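Local coordinates for L-arabinose ABC transporter, periplasmic L-arabinose-binding protein (Burkholderia thailandensis, PDB 4KZK), which binds D-galactose and probably L-arabinose in the periplasm, presumably for uptake by an ABC transporter, at residues I39-K44 / G94-A99; T68-A73 / D85-Q90; P49-E54 / S121-L126; W55-Q60 / N290-G295. One frame throughout, in Å; residues are numbered along the deposited sequence.

Overall arrangement
All four contacts lie in the N-terminal lobe of a two-lobed periplasmic sugar-binding protein; contact 2 is at the surface and the other three are buried. Contact 2 is a helix packed by aliphatic side chains on the outermost strand 68-73, next to contact 1 in the same sheet. Contact 1 is mostly backbone, two parallel strands in the sheet's core, with K44 reaching the galactose at one end. Contacts 3 and 4 share helix 49-65: its N-terminal end meets the 121-126 segment in a polar cluster on the sugar, while the following turns cross helix 291-308 through a ring, an arginine and a glycine. H294 of contact 4 hydrogen-bonds D123 of contact 3, and K44 pairs with D124.

Contact 1: residues I39-K44 / G94-A99; sequences IGFVVK and GVIICA. With GAL (beta-D-galactopyranose), chain B.
With its CG anti to the backbone N (chi1 -154°), F41 swings its ring toward strand 94-98, where I96 CG2, itself anti to the I96 nitrogen, lies over one ring face. This CH-pi contact puts I96 CG2 4.0 Å from the centroid of the F41 ring, offset toward the rim. On the opposite face of the sheet, V42 and I97 lie side by side and point the same way; V42 CG1 touches I97 CD1 at 3.7 Å, and V42 CG2 meets V95 CG2. Beneath these side chains the two strands run parallel, 14° apart, and exchange four backbone hydrogen bonds. G40 N donates to G94 O at 2.8 Å and V42 N to I96 O at 2.9 Å, while I96 N returns a bond to G40 O and C98 N one to V42 O. This alternation is the regular ladder of parallel strands. Just past the strand, K44 runs its extended chain past the sulfur of C98, with K44 CD 3.9 Å from C98 SG, and carries its ammonium to the galactose. There K44 NZ donates to O2 of the sugar at 2.8 Å and to O1 at 3.2 Å; a salt bridge to D124 also holds it. The pair belongs to the sheet core of the N-terminal lobe, between strand 68-73, bonded to the outer side of 39-43, and strand 118-122 beside 94-98. Helices 49-65 and 291-308 pack on the face that carries I39 and F41.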
loop_
_atom_site.group_PDB
_atom_site.type_symbol
_atom_site.label_atom_id
_atom_site.label_comp_id
_atom_site.label_asym_id
_atom_site.label_seq_id
_atom_site.Cartn_x
_atom_site.Cartn_y
_atom_site.Cartn_z
ATOM N N ILE A 39 19.434 13.696 0.432
ATOM C CA ILE A 39 18.791 12.428 0.087
ATOM C C ILE A 39 17.465 12.717 -0.604
ATOM O O ILE A 39 16.667 13.534 -0.117
ATOM C CB ILE A 39 18.568 11.554 1.335
ATOM C CG1 ILE A 39 19.921 11.105 1.901
ATOM C CG2 ILE A 39 17.721 10.328 1.006
ATOM C CD1 ILE A 39 19.844 10.416 3.247
ATOM N N GLY A 40 17.248 12.044 -1.730
ATOM C CA GLY A 40 15.982 12.130 -2.466
ATOM C C GLY A 40 15.015 11.105 -1.945
ATOM O O GLY A 40 15.430 10.025 -1.539
ATOM N N PHE A 41 13.724 11.446 -1.936
ATOM C CA PHE A 41 12.671 10.505 -1.542
ATOM C C PHE A 41 11.548 10.683 -2.557
ATOM O O PHE A 41 10.816 11.656 -2.522
ATOM C CB PHE A 41 12.185 10.766 -0.118
ATOM C CG PHE A 41 11.595 9.552 0.569
ATOM C CD1 PHE A 41 10.457 8.909 0.076
ATOM C CD2 PHE A 41 12.190 9.030 1.711
ATOM C CE1 PHE A 41 9.939 7.797 0.730
ATOM C CE2 PHE A 41 11.666 7.921 2.365
ATOM C CZ PHE A 41 10.527 7.294 1.855
ATOM N N VAL A 42 11.473 9.733 -3.474
ATOM C CA VAL A 42 10.679 9.837 -4.703
ATOM C C VAL A 42 9.531 8.856 -4.582
ATOM O O VAL A 42 9.759 7.695 -4.308
ATOM C CB VAL A 42 11.565 9.548 -5.941
ATOM C CG1 VAL A 42 10.728 9.536 -7.212
ATOM C CG2 VAL A 42 12.696 10.584 -5.995
ATOM N N VAL A 43 8.296 9.332 -4.753
ATOM C CA VAL A 43 7.109 8.492 -4.556
ATOM C C VAL A 43 6.171 8.453 -5.758
ATOM O O VAL A 43 5.974 9.455 -6.453
ATOM C CB VAL A 43 6.305 8.925 -3.296
ATOM C CG1 VAL A 43 7.193 8.896 -2.060
ATOM C CG2 VAL A 43 5.651 10.292 -3.479
ATOM N N LYS A 44 5.562 7.299 -5.994
ATOM C CA LYS A 44 4.720 7.132 -7.170
ATOM C C LYS A 44 3.415 7.925 -7.132
ATOM O O LYS A 44 2.881 8.290 -8.182
ATOM C CB LYS A 44 4.408 5.649 -7.416
ATOM C CG LYS A 44 3.706 4.956 -6.271
ATOM C CD LYS A 44 3.369 3.494 -6.564
ATOM C CE LYS A 44 2.571 2.907 -5.408
ATOM N NZ LYS A 44 2.171 1.464 -5.567
ATOM N N GLY A 94 22.096 10.202 -2.392
ATOM C CA GLY A 94 21.269 9.010 -2.340
ATOM C C GLY A 94 19.828 9.293 -2.681
ATOM O O GLY A 94 19.386 10.430 -2.583
ATOM N N VAL A 95 19.110 8.237 -3.057
ATOM C CA VAL A 95 17.674 8.323 -3.351
ATOM C C VAL A 95 16.961 7.051 -2.862
ATOM O O VAL A 95 17.420 5.903 -3.083
ATOM C CB VAL A 95 17.431 8.547 -4.874
ATOM C CG1 VAL A 95 18.131 7.486 -5.712
ATOM C CG2 VAL A 95 15.932 8.621 -5.213
ATOM N N ILE A 96 15.820 7.278 -2.216
ATOM C CA ILE A 96 14.882 6.225 -1.833
ATOM C C ILE A 96 13.664 6.411 -2.726
ATOM O O ILE A 96 13.192 7.537 -2.886
ATOM C CB ILE A 96 14.502 6.353 -0.349
ATOM C CG1 ILE A 96 15.733 6.187 0.555
ATOM C CG2 ILE A 96 13.426 5.355 0.035
ATOM C CD1 ILE A 96 15.565 6.736 1.949
ATOM N N ILE A 97 13.209 5.344 -3.356
ATOM C CA ILE A 97 12.143 5.485 -4.352
ATOM C C ILE A 97 11.089 4.385 -4.242
ATOM O O ILE A 97 11.428 3.227 -4.048
ATOM C CB ILE A 97 12.723 5.550 -5.788
ATOM C CG1 ILE A 97 11.618 5.782 -6.835
ATOM C CG2 ILE A 97 13.576 4.318 -6.115
ATOM C CD1 ILE A 97 12.112 6.288 -8.171
ATOM N N CYS A 98 9.827 4.783 -4.364
ATOM C CA CYS A 98 8.742 3.851 -4.651
ATOM C C CYS A 98 8.326 4.160 -6.076
ATOM O O CYS A 98 7.615 5.130 -6.314
ATOM C CB CYS A 98 7.549 3.997 -3.705
ATOM S SG CYS A 98 6.264 2.754 -4.108
ATOM N N ALA A 99 8.819 3.367 -7.014
ATOM C CA ALA A 99 8.617 3.642 -8.422
ATOM C C ALA A 99 7.181 3.339 -8.834
ATOM O O ALA A 99 6.519 2.493 -8.246
ATOM C CB ALA A 99 9.604 2.836 -9.253
HETATM C C1 GAL B . 2.287 0.539 -1.950
HETATM C C2 GAL B . 0.888 1.149 -1.964
HETATM C C3 GAL B . 0.749 2.066 -0.740
HETATM C C4 GAL B . 1.102 1.293 0.527
HETATM C C5 GAL B . 2.503 0.725 0.389
HETATM C C6 GAL B . 2.893 -0.114 1.598
HETATM O O1 GAL B . 2.348 -0.391 -3.013
HETATM O O2 GAL B . 0.739 1.883 -3.157
HETATM O O3 GAL B . -0.568 2.623 -0.653
HETATM O O4 GAL B . 0.152 0.288 0.783
HETATM O O5 GAL B . 2.520 -0.150 -0.731
HETATM O O6 GAL B . 4.202 -0.639 1.447
#

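Contact 2: residues T68-A73 / D85-Q90; sequences TLVKIA and DSLAAQ
Strand 68-73 and helix 85-89 run nearly antiparallel, at 159°, with their axes 10.3 Å apart, the spacing of a helix laid on a sheet. V70 and L87 have the closest CA atoms across the contact, and only side chains bridge the gap. L87 sends CD2 into the angle between two strand residues: V70 CG1 lies 3.7 Å from L87 CD2, the two side chains sliding past each other, while I72 CD1 comes tip to tip with the same leucine, 3.8 Å from L87 CG. The strand, the helix that follows it and strand 94-98 form a right-handed beta-alpha-beta crossover of the Rossmann-like N-terminal lobe, and L87 also touches V42 on the strand lying between the two. At the end of the helix, Q90 and V70 approach from opposite directions, with Q90 OE1 3.5 Å from V70 CG2. The other end of that amide turns back on its own helix: Q90 NE2 donates to S86 OG at 3.0 Å, nearly in the amide plane, and more weakly to S86 O. These bonds favour an amide rotation that leaves the oxygen toward the valine. I72 CD1 also grazes S86 CB at 4.5 Å.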
loop_
_atom_site.group_PDB
_atom_site.type_symbol
_atom_site.label_atom_id
_atom_site.label_comp_id
_atom_site.label_asym_id
_atom_site.label_seq_id
_atom_site.Cartn_x
_atom_site.Cartn_y
_atom_site.Cartn_z
ATOM N N THR A 68 19.611 17.038 4.180
ATOM C CA THR A 68 18.588 17.782 3.455
ATOM C C THR A 68 17.751 16.785 2.656
ATOM O O THR A 68 18.289 16.005 1.861
ATOM C CB THR A 68 19.224 18.800 2.491
ATOM O OG1 THR A 68 19.841 19.854 3.249
ATOM C CG2 THR A 68 18.183 19.383 1.520
ATOM N N LEU A 69 16.435 16.792 2.881
ATOM C CA LEU A 69 15.525 15.926 2.151
ATOM C C LEU A 69 14.985 16.652 0.930
ATOM O O LEU A 69 14.570 17.804 1.007
ATOM C CB LEU A 69 14.369 15.522 3.055
ATOM C CG LEU A 69 13.398 14.475 2.521
ATOM C CD1 LEU A 69 14.025 13.090 2.597
ATOM C CD2 LEU A 69 12.097 14.533 3.310
ATOM N N VAL A 70 14.990 15.963 -0.209
ATOM C CA VAL A 70 14.341 16.464 -1.419
ATOM C C VAL A 70 13.205 15.515 -1.776
ATOM O O VAL A 70 13.439 14.361 -2.149
ATOM C CB VAL A 70 15.322 16.598 -2.600
ATOM C CG1 VAL A 70 14.625 17.156 -3.850
ATOM C CG2 VAL A 70 16.520 17.453 -2.208
ATOM N N LYS A 71 11.982 16.025 -1.660
ATOM C CA LYS A 71 10.753 15.235 -1.898
ATOM C C LYS A 71 10.253 15.451 -3.318
ATOM O O LYS A 71 10.007 16.577 -3.730
ATOM C CB LYS A 71 9.664 15.690 -0.926
ATOM C CG LYS A 71 9.979 15.454 0.531
ATOM C CD LYS A 71 8.878 15.958 1.454
ATOM C CE LYS A 71 8.725 17.465 1.398
ATOM N NZ LYS A 71 7.916 17.968 2.542
ATOM N N ILE A 72 10.125 14.366 -4.084
ATOM C CA ILE A 72 9.668 14.463 -5.482
ATOM C C ILE A 72 8.609 13.404 -5.787
ATOM O O ILE A 72 8.754 12.235 -5.438
ATOM C CB ILE A 72 10.848 14.340 -6.487
ATOM C CG1 ILE A 72 11.976 15.320 -6.124
ATOM C CG2 ILE A 72 10.377 14.645 -7.910
ATOM C CD1 ILE A 72 13.245 15.074 -6.911
ATOM N N ALA A 73 7.535 13.849 -6.434
ATOM C CA ALA A 73 6.485 12.966 -6.936
ATOM C C ALA A 73 6.843 12.546 -8.348
ATOM O O ALA A 73 7.228 13.387 -9.189
ATOM C CB ALA A 73 5.145 13.685 -6.936
ATOM N N ASP A 85 17.333 13.244 -12.484
ATOM C CA ASP A 85 18.113 14.350 -13.050
ATOM C C ASP A 85 18.149 15.508 -12.060
ATOM O O ASP A 85 19.203 16.130 -11.845
ATOM C CB ASP A 85 17.481 14.858 -14.353
ATOM C CG ASP A 85 17.582 13.876 -15.504
ATOM O OD1 ASP A 85 18.321 12.871 -15.426
ATOM O OD2 ASP A 85 16.898 14.153 -16.516
ATOM N N SER A 86 16.994 15.839 -11.485
ATOM C CA SER A 86 16.914 16.972 -10.550
ATOM C C SER A 86 17.765 16.727 -9.312
ATOM O O SER A 86 18.442 17.639 -8.812
ATOM C CB SER A 86 15.460 17.270 -10.136
ATOM O OG SER A 86 15.365 18.517 -9.431
ATOM N N LEU A 87 17.705 15.498 -8.803
ATOM C CA LEU A 87 18.485 15.118 -7.637
ATOM C C LEU A 87 19.976 15.216 -7.918
ATOM O O LEU A 87 20.731 15.725 -7.066
ATOM C CB LEU A 87 18.089 13.720 -7.157
ATOM C CG LEU A 87 16.697 13.621 -6.523
ATOM C CD1 LEU A 87 16.334 12.162 -6.264
ATOM C CD2 LEU A 87 16.631 14.433 -5.241
ATOM N N ALA A 88 20.399 14.809 -9.113
ATOM C CA ALA A 88 21.805 14.939 -9.503
ATOM C C ALA A 88 22.231 16.405 -9.646
ATOM O O ALA A 88 23.319 16.791 -9.196
ATOM C CB ALA A 88 22.073 14.156 -10.767
ATOM N N ALA A 89 21.358 17.228 -10.214
ATOM C CA ALA A 89 21.613 18.678 -10.314
ATOM C C ALA A 89 21.808 19.313 -8.934
ATOM O O ALA A 89 22.625 20.240 -8.769
ATOM C CB ALA A 89 20.474 19.372 -11.050
ATOM N N GLN A 90 21.066 18.805 -7.957
ATOM C CA GLN A 90 21.126 19.293 -6.583
ATOM C C GLN A 90 22.220 18.608 -5.752
ATOM O O GLN A 90 22.356 18.896 -4.566
ATOM C CB GLN A 90 19.767 19.093 -5.903
ATOM C CG GLN A 90 18.635 19.912 -6.510
ATOM C CD GLN A 90 17.298 19.614 -5.856
ATOM O OE1 GLN A 90 17.132 19.832 -4.663
ATOM N NE2 GLN A 90 16.340 19.106 -6.628
#

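Contact 3: residues P49-E54 / S121-L126; sequences PWFQDE and SVDDQL. With GAL (beta-D-galactopyranose), chain B.
The galactose pocket is walled here by the N-terminal end of helix 49-65 and the loop after strand 118-122, meeting at the carboxylate of D123. W50 NE1 donates to D123 OD1 at 3.3 Å, reaching it from above the carboxylate plane, with the indole and carboxylate planes 71° apart. W50 CG lies anti to the backbone N (chi1 174°), and over one face of the indole sits the sugar, GAL C4 coming 3.6 Å from W50 CD1. Such an aromatic platform under a sugar is familiar in periplasmic binding proteins, whose ligand sits in the cleft between two lobes. The same D123 OD1 accepts the O6 hydroxyl of the galactose at 2.6 Å and a bond from H294, so three donors converge on one oxygen. Next door, D124 OD1 accepts from GAL O1 at 2.6 Å. Nearly coplanar with the D123 carboxylate, the E54 carboxylate brings OE2 to 2.6 Å from D123 OD2, so close that one of the two acids probably carries a proton. V122 CG2 lies against E54 OE2, at 3.6 Å. The edge of the F51 ring meets D123, with F51 CE1 3.3 Å from D123 OD2.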
loop_
_atom_site.group_PDB
_atom_site.type_symbol
_atom_site.label_atom_id
_atom_site.label_comp_id
_atom_site.label_asym_id
_atom_site.label_seq_id
_atom_site.Cartn_x
_atom_site.Cartn_y
_atom_site.Cartn_z
ATOM N N PRO A 49 -2.107 9.265 1.005
ATOM C CA PRO A 49 -1.551 9.842 2.237
ATOM C C PRO A 49 -0.471 8.976 2.854
ATOM O O PRO A 49 0.306 9.474 3.653
ATOM C CB PRO A 49 -2.759 9.961 3.150
ATOM C CG PRO A 49 -3.733 8.953 2.648
ATOM C CD PRO A 49 -3.536 8.930 1.153
ATOM N N TRP A 50 -0.403 7.693 2.495
ATOM C CA TRP A 50 0.726 6.852 2.914
ATOM C C TRP A 50 2.064 7.484 2.548
ATOM O O TRP A 50 2.999 7.492 3.358
ATOM C CB TRP A 50 0.603 5.440 2.310
ATOM C CG TRP A 50 1.779 4.596 2.574
ATOM C CD1 TRP A 50 2.770 4.255 1.694
ATOM C CD2 TRP A 50 2.132 4.013 3.815
ATOM N NE1 TRP A 50 3.703 3.480 2.321
ATOM C CE2 TRP A 50 3.336 3.316 3.629
ATOM C CE3 TRP A 50 1.555 4.029 5.094
ATOM C CZ2 TRP A 50 3.979 2.640 4.675
ATOM C CZ3 TRP A 50 2.190 3.353 6.106
ATOM C CH2 TRP A 50 3.370 2.647 5.881
ATOM N N PHE A 51 2.166 8.015 1.332
ATOM C CA PHE A 51 3.426 8.587 0.887
ATOM C C PHE A 51 3.679 9.933 1.529
ATOM O O PHE A 51 4.812 10.294 1.797
ATOM C CB PHE A 51 3.479 8.625 -0.651
ATOM C CG PHE A 51 3.575 7.261 -1.248
ATOM C CD1 PHE A 51 4.691 6.493 -1.050
ATOM C CD2 PHE A 51 2.526 6.703 -1.944
ATOM C CE1 PHE A 51 4.742 5.199 -1.531
ATOM C CE2 PHE A 51 2.573 5.408 -2.410
ATOM C CZ PHE A 51 3.698 4.668 -2.215
ATOM N N GLN A 52 2.615 10.653 1.805
ATOM C CA GLN A 52 2.734 11.871 2.608
ATOM C C GLN A 52 3.268 11.523 4.007
ATOM O O GLN A 52 4.089 12.256 4.590
ATOM C CB GLN A 52 1.390 12.623 2.680
ATOM C CG GLN A 52 0.907 13.177 1.327
ATOM C CD GLN A 52 1.780 14.288 0.753
ATOM O OE1 GLN A 52 2.547 14.922 1.472
ATOM N NE2 GLN A 52 1.668 14.524 -0.554
ATOM N N ASP A 53 2.833 10.395 4.558
ATOM C CA ASP A 53 3.308 9.969 5.871
ATOM C C ASP A 53 4.766 9.551 5.823
ATOM O O ASP A 53 5.536 9.890 6.731
ATOM C CB ASP A 53 2.483 8.805 6.429
ATOM C CG ASP A 53 1.063 9.194 6.791
ATOM O OD1 ASP A 53 0.762 10.394 6.993
ATOM O OD2 ASP A 53 0.233 8.280 6.914
ATOM N N GLU A 54 5.157 8.814 4.786
ATOM C CA GLU A 54 6.587 8.504 4.610
ATOM C C GLU A 54 7.403 9.774 4.587
ATOM O O GLU A 54 8.439 9.852 5.269
ATOM C CB GLU A 54 6.801 7.726 3.313
ATOM C CG GLU A 54 6.387 6.276 3.418
ATOM C CD GLU A 54 6.711 5.493 2.161
ATOM O OE1 GLU A 54 7.015 6.104 1.132
ATOM O OE2 GLU A 54 6.647 4.234 2.213
ATOM N N SER A 121 15.005 1.109 -2.390
ATOM C CA SER A 121 13.571 1.085 -2.727
ATOM C C SER A 121 12.723 0.953 -1.477
ATOM O O SER A 121 13.152 0.402 -0.447
ATOM C CB SER A 121 13.250 -0.045 -3.710
ATOM O OG SER A 121 13.636 -1.273 -3.171
ATOM N N VAL A 122 11.509 1.469 -1.569
ATOM C CA VAL A 122 10.533 1.354 -0.486
ATOM C C VAL A 122 9.190 0.986 -1.110
ATOM O O VAL A 122 8.837 1.483 -2.190
ATOM C CB VAL A 122 10.499 2.639 0.386
ATOM C CG1 VAL A 122 9.990 3.840 -0.383
ATOM C CG2 VAL A 122 9.719 2.406 1.666
ATOM N N ASP A 123 8.474 0.103 -0.412
ATOM C CA ASP A 123 7.129 -0.385 -0.737
ATOM C C ASP A 123 7.104 -1.359 -1.892
ATOM O O ASP A 123 6.755 -2.503 -1.699
ATOM C CB ASP A 123 6.148 0.765 -0.948
ATOM C CG ASP A 123 6.190 1.736 0.194
ATOM O OD1 ASP A 123 5.926 1.295 1.342
ATOM O OD2 ASP A 123 6.538 2.910 -0.010
ATOM N N ASP A 124 7.510 -0.900 -3.070
ATOM C CA ASP A 124 7.394 -1.648 -4.298
ATOM C C ASP A 124 8.791 -1.986 -4.786
ATOM O O ASP A 124 9.540 -1.110 -5.202
ATOM C CB ASP A 124 6.644 -0.863 -5.352
ATOM C CG ASP A 124 5.214 -0.483 -4.945
ATOM O OD1 ASP A 124 4.792 -0.850 -3.827
ATOM O OD2 ASP A 124 4.537 0.186 -5.765
ATOM N N GLN A 125 9.135 -3.272 -4.750
ATOM C CA GLN A 125 10.502 -3.708 -5.019
ATOM C C GLN A 125 10.824 -3.672 -6.504
ATOM O O GLN A 125 10.062 -4.180 -7.325
ATOM C CB GLN A 125 10.738 -5.122 -4.443
ATOM C CG GLN A 125 12.203 -5.531 -4.427
ATOM C CD GLN A 125 12.425 -6.875 -3.745
ATOM O OE1 GLN A 125 11.499 -7.707 -3.639
ATOM N NE2 GLN A 125 13.640 -7.093 -3.268
ATOM N N LEU A 126 11.977 -3.095 -6.847
ATOM C CA LEU A 126 12.390 -2.981 -8.246
ATOM C C LEU A 126 12.775 -4.369 -8.789
ATOM O O LEU A 126 13.318 -5.202 -8.049
ATOM C CB LEU A 126 13.559 -1.997 -8.371
ATOM C CG LEU A 126 13.288 -0.544 -7.953
ATOM C CD1 LEU A 126 14.580 0.259 -8.015
ATOM C CD2 LEU A 126 12.223 0.088 -8.813
HETATM C C1 GAL B . 2.287 0.539 -1.950
HETATM C C2 GAL B . 0.888 1.149 -1.964
HETATM C C3 GAL B . 0.749 2.066 -0.740
HETATM C C4 GAL B . 1.102 1.293 0.527
HETATM C C5 GAL B . 2.503 0.725 0.389
HETATM C C6 GAL B . 2.893 -0.114 1.598
HETATM O O1 GAL B . 2.348 -0.391 -3.013
HETATM O O2 GAL B . 0.739 1.883 -3.157
HETATM O O3 GAL B . -0.568 2.623 -0.653
HETATM O O4 GAL B . 0.152 0.288 0.783
HETATM O O5 GAL B . 2.520 -0.150 -0.731
HETATM O O6 GAL B . 4.202 -0.639 1.447
#

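Contact 4: residues W55-Q60 / N290-G295; sequences WRFAEQ and NPRLHG
Helices 55-60 and 291-295 cross at -62° with axes 7.8 Å apart, and A58 and G295 are the nearest residues, their CA atoms 4.6 Å from each other. Both helices belong to the N-terminal lobe of the two-lobed periplasmic binding fold, and G295, having no side chain, lets them approach this closely; A58 CA lies 3.4 Å from G295 O. F57 fills the contact to one side. Its ring takes the backbone and CB of R292 over one face, the CB 4.2 Å from the ring centroid in a CH-pi contact, while P291 CG touches F57 CE2 at 3.8 Å. R292 then bends at its third torsion (chi3 -61°), which brings the guanidinium up to the phenyl, across it: F57 CE1 sits over the centre of the guanidinium face. Before the helix, N290 is the N-cap, its OD1 taking a weak bond from R292 N. Further along, H294 NE2 is hydrogen-bonded to T318 on strand 315-324. At the edge of the guanidinium, near its plane, R292 NH1 makes a weak hydrogen bond to Q60 OE1, short at 2.7 Å but bent to 129° at the hydrogen.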
loop_
_atom_site.group_PDB
_atom_site.type_symbol
_atom_site.label_atom_id
_atom_site.label_comp_id
_atom_site.label_asym_id
_atom_site.label_seq_id
_atom_site.Cartn_x
_atom_site.Cartn_y
_atom_site.Cartn_z
ATOM N N TRP A 55 6.961 10.759 3.805
ATOM C CA TRP A 55 7.668 12.051 3.696
ATOM C C TRP A 55 7.795 12.787 5.021
ATOM O O TRP A 55 8.849 13.370 5.298
ATOM C CB TRP A 55 7.003 12.965 2.672
ATOM C CG TRP A 55 7.429 12.731 1.226
ATOM C CD1 TRP A 55 8.555 12.079 0.793
ATOM C CD2 TRP A 55 6.787 13.238 0.056
ATOM N NE1 TRP A 55 8.630 12.127 -0.576
ATOM C CE2 TRP A 55 7.554 12.830 -1.055
ATOM C CE3 TRP A 55 5.638 13.999 -0.162
ATOM C CZ2 TRP A 55 7.214 13.164 -2.351
ATOM C CZ3 TRP A 55 5.293 14.317 -1.458
ATOM C CH2 TRP A 55 6.076 13.913 -2.536
ATOM N N ARG A 56 6.739 12.780 5.823
ATOM C CA ARG A 56 6.751 13.497 7.094
ATOM C C ARG A 56 7.800 12.869 8.013
ATOM O O ARG A 56 8.544 13.582 8.708
ATOM C CB ARG A 56 5.355 13.472 7.742
ATOM C CG ARG A 56 5.315 13.979 9.172
ATOM C CD ARG A 56 3.886 14.175 9.647
ATOM N NE ARG A 56 3.100 12.937 9.730
ATOM C CZ ARG A 56 2.855 12.244 10.857
ATOM N NH1 ARG A 56 3.358 12.612 12.033
ATOM N NH2 ARG A 56 2.098 11.145 10.800
ATOM N N PHE A 57 7.880 11.544 8.024
ATOM C CA PHE A 57 8.869 10.854 8.861
ATOM C C PHE A 57 10.285 10.925 8.301
ATOM O O PHE A 57 11.264 11.009 9.074
ATOM C CB PHE A 57 8.418 9.426 9.161
ATOM C CG PHE A 57 7.320 9.384 10.161
ATOM C CD1 PHE A 57 7.588 9.733 11.474
ATOM C CD2 PHE A 57 6.020 9.073 9.811
ATOM C CE1 PHE A 57 6.592 9.735 12.421
ATOM C CE2 PHE A 57 5.007 9.079 10.772
ATOM C CZ PHE A 57 5.304 9.411 12.082
ATOM N N ALA A 58 10.408 10.951 6.977
ATOM C CA ALA A 58 11.698 11.207 6.336
ATOM C C ALA A 58 12.201 12.606 6.696
ATOM O O ALA A 58 13.396 12.779 6.897
ATOM C CB ALA A 58 11.618 11.044 4.827
ATOM N N GLU A 59 11.301 13.587 6.793
ATOM C CA GLU A 59 11.661 14.936 7.262
ATOM C C GLU A 59 12.165 14.934 8.690
ATOM O O GLU A 59 13.076 15.715 9.052
ATOM C CB GLU A 59 10.474 15.897 7.182
ATOM C CG GLU A 59 10.138 16.377 5.787
ATOM C CD GLU A 59 11.181 17.316 5.199
ATOM O OE1 GLU A 59 12.140 17.743 5.908
ATOM O OE2 GLU A 59 11.011 17.654 4.015
ATOM N N GLN A 60 11.560 14.106 9.536
ATOM C CA GLN A 60 12.025 13.976 10.927
ATOM C C GLN A 60 13.451 13.410 10.951
ATOM O O GLN A 60 14.310 13.880 11.723
ATOM C CB GLN A 60 11.053 13.088 11.717
ATOM C CG GLN A 60 11.193 13.066 13.232
ATOM C CD GLN A 60 10.092 12.228 13.895
ATOM O OE1 GLN A 60 10.372 11.339 14.711
ATOM N NE2 GLN A 60 8.836 12.509 13.548
ATOM N N ASN A 290 3.224 1.030 9.499
ATOM C CA ASN A 290 4.088 1.929 10.245
ATOM C C ASN A 290 4.969 2.804 9.336
ATOM O O ASN A 290 6.077 2.397 8.956
ATOM C CB ASN A 290 4.956 1.155 11.235
ATOM C CG ASN A 290 5.654 2.079 12.211
ATOM O OD1 ASN A 290 5.717 3.290 11.985
ATOM N ND2 ASN A 290 6.202 1.525 13.283
ATOM N N PRO A 291 4.511 4.030 9.005
ATOM C CA PRO A 291 5.289 4.830 8.065
ATOM C C PRO A 291 6.557 5.421 8.677
ATOM O O PRO A 291 7.401 5.981 7.967
ATOM C CB PRO A 291 4.328 5.952 7.679
ATOM C CG PRO A 291 3.475 6.137 8.901
ATOM C CD PRO A 291 3.258 4.725 9.387
ATOM N N ARG A 292 6.705 5.330 10.001
ATOM C CA ARG A 292 7.988 5.672 10.602
ATOM C C ARG A 292 9.078 4.721 10.121
ATOM O O ARG A 292 10.213 5.148 9.841
ATOM C CB ARG A 292 7.915 5.632 12.124
ATOM C CG ARG A 292 9.158 6.204 12.771
ATOM C CD ARG A 292 9.054 6.160 14.281
ATOM N NE ARG A 292 7.932 6.943 14.789
ATOM C CZ ARG A 292 7.975 8.230 15.128
ATOM N NH1 ARG A 292 9.090 8.944 14.974
ATOM N NH2 ARG A 292 6.870 8.816 15.606
ATOM N N LEU A 293 8.760 3.438 10.026
ATOM C CA LEU A 293 9.738 2.467 9.514
ATOM C C LEU A 293 10.060 2.779 8.047
ATOM O O LEU A 293 11.223 2.901 7.675
ATOM C CB LEU A 293 9.235 1.036 9.662
ATOM C CG LEU A 293 8.895 0.547 11.081
ATOM C CD1 LEU A 293 8.359 -0.871 11.076
ATOM C CD2 LEU A 293 10.088 0.676 11.999
ATOM N N HIS A 294 9.032 2.961 7.228
ATOM C CA HIS A 294 9.225 3.189 5.796
ATOM C C HIS A 294 9.773 4.559 5.424
ATOM O O HIS A 294 10.335 4.716 4.351
ATOM C CB HIS A 294 7.905 2.936 5.056
ATOM C CG HIS A 294 7.494 1.500 5.043
ATOM N ND1 HIS A 294 6.999 0.877 3.916
ATOM C CD2 HIS A 294 7.492 0.567 6.026
ATOM C CE1 HIS A 294 6.707 -0.382 4.208
ATOM N NE2 HIS A 294 7.010 -0.597 5.477
ATOM N N GLY A 295 9.612 5.556 6.298
ATOM C CA GLY A 295 10.082 6.920 6.036
ATOM C C GLY A 295 11.307 7.302 6.841
ATOM O O GLY A 295 12.248 7.867 6.293
#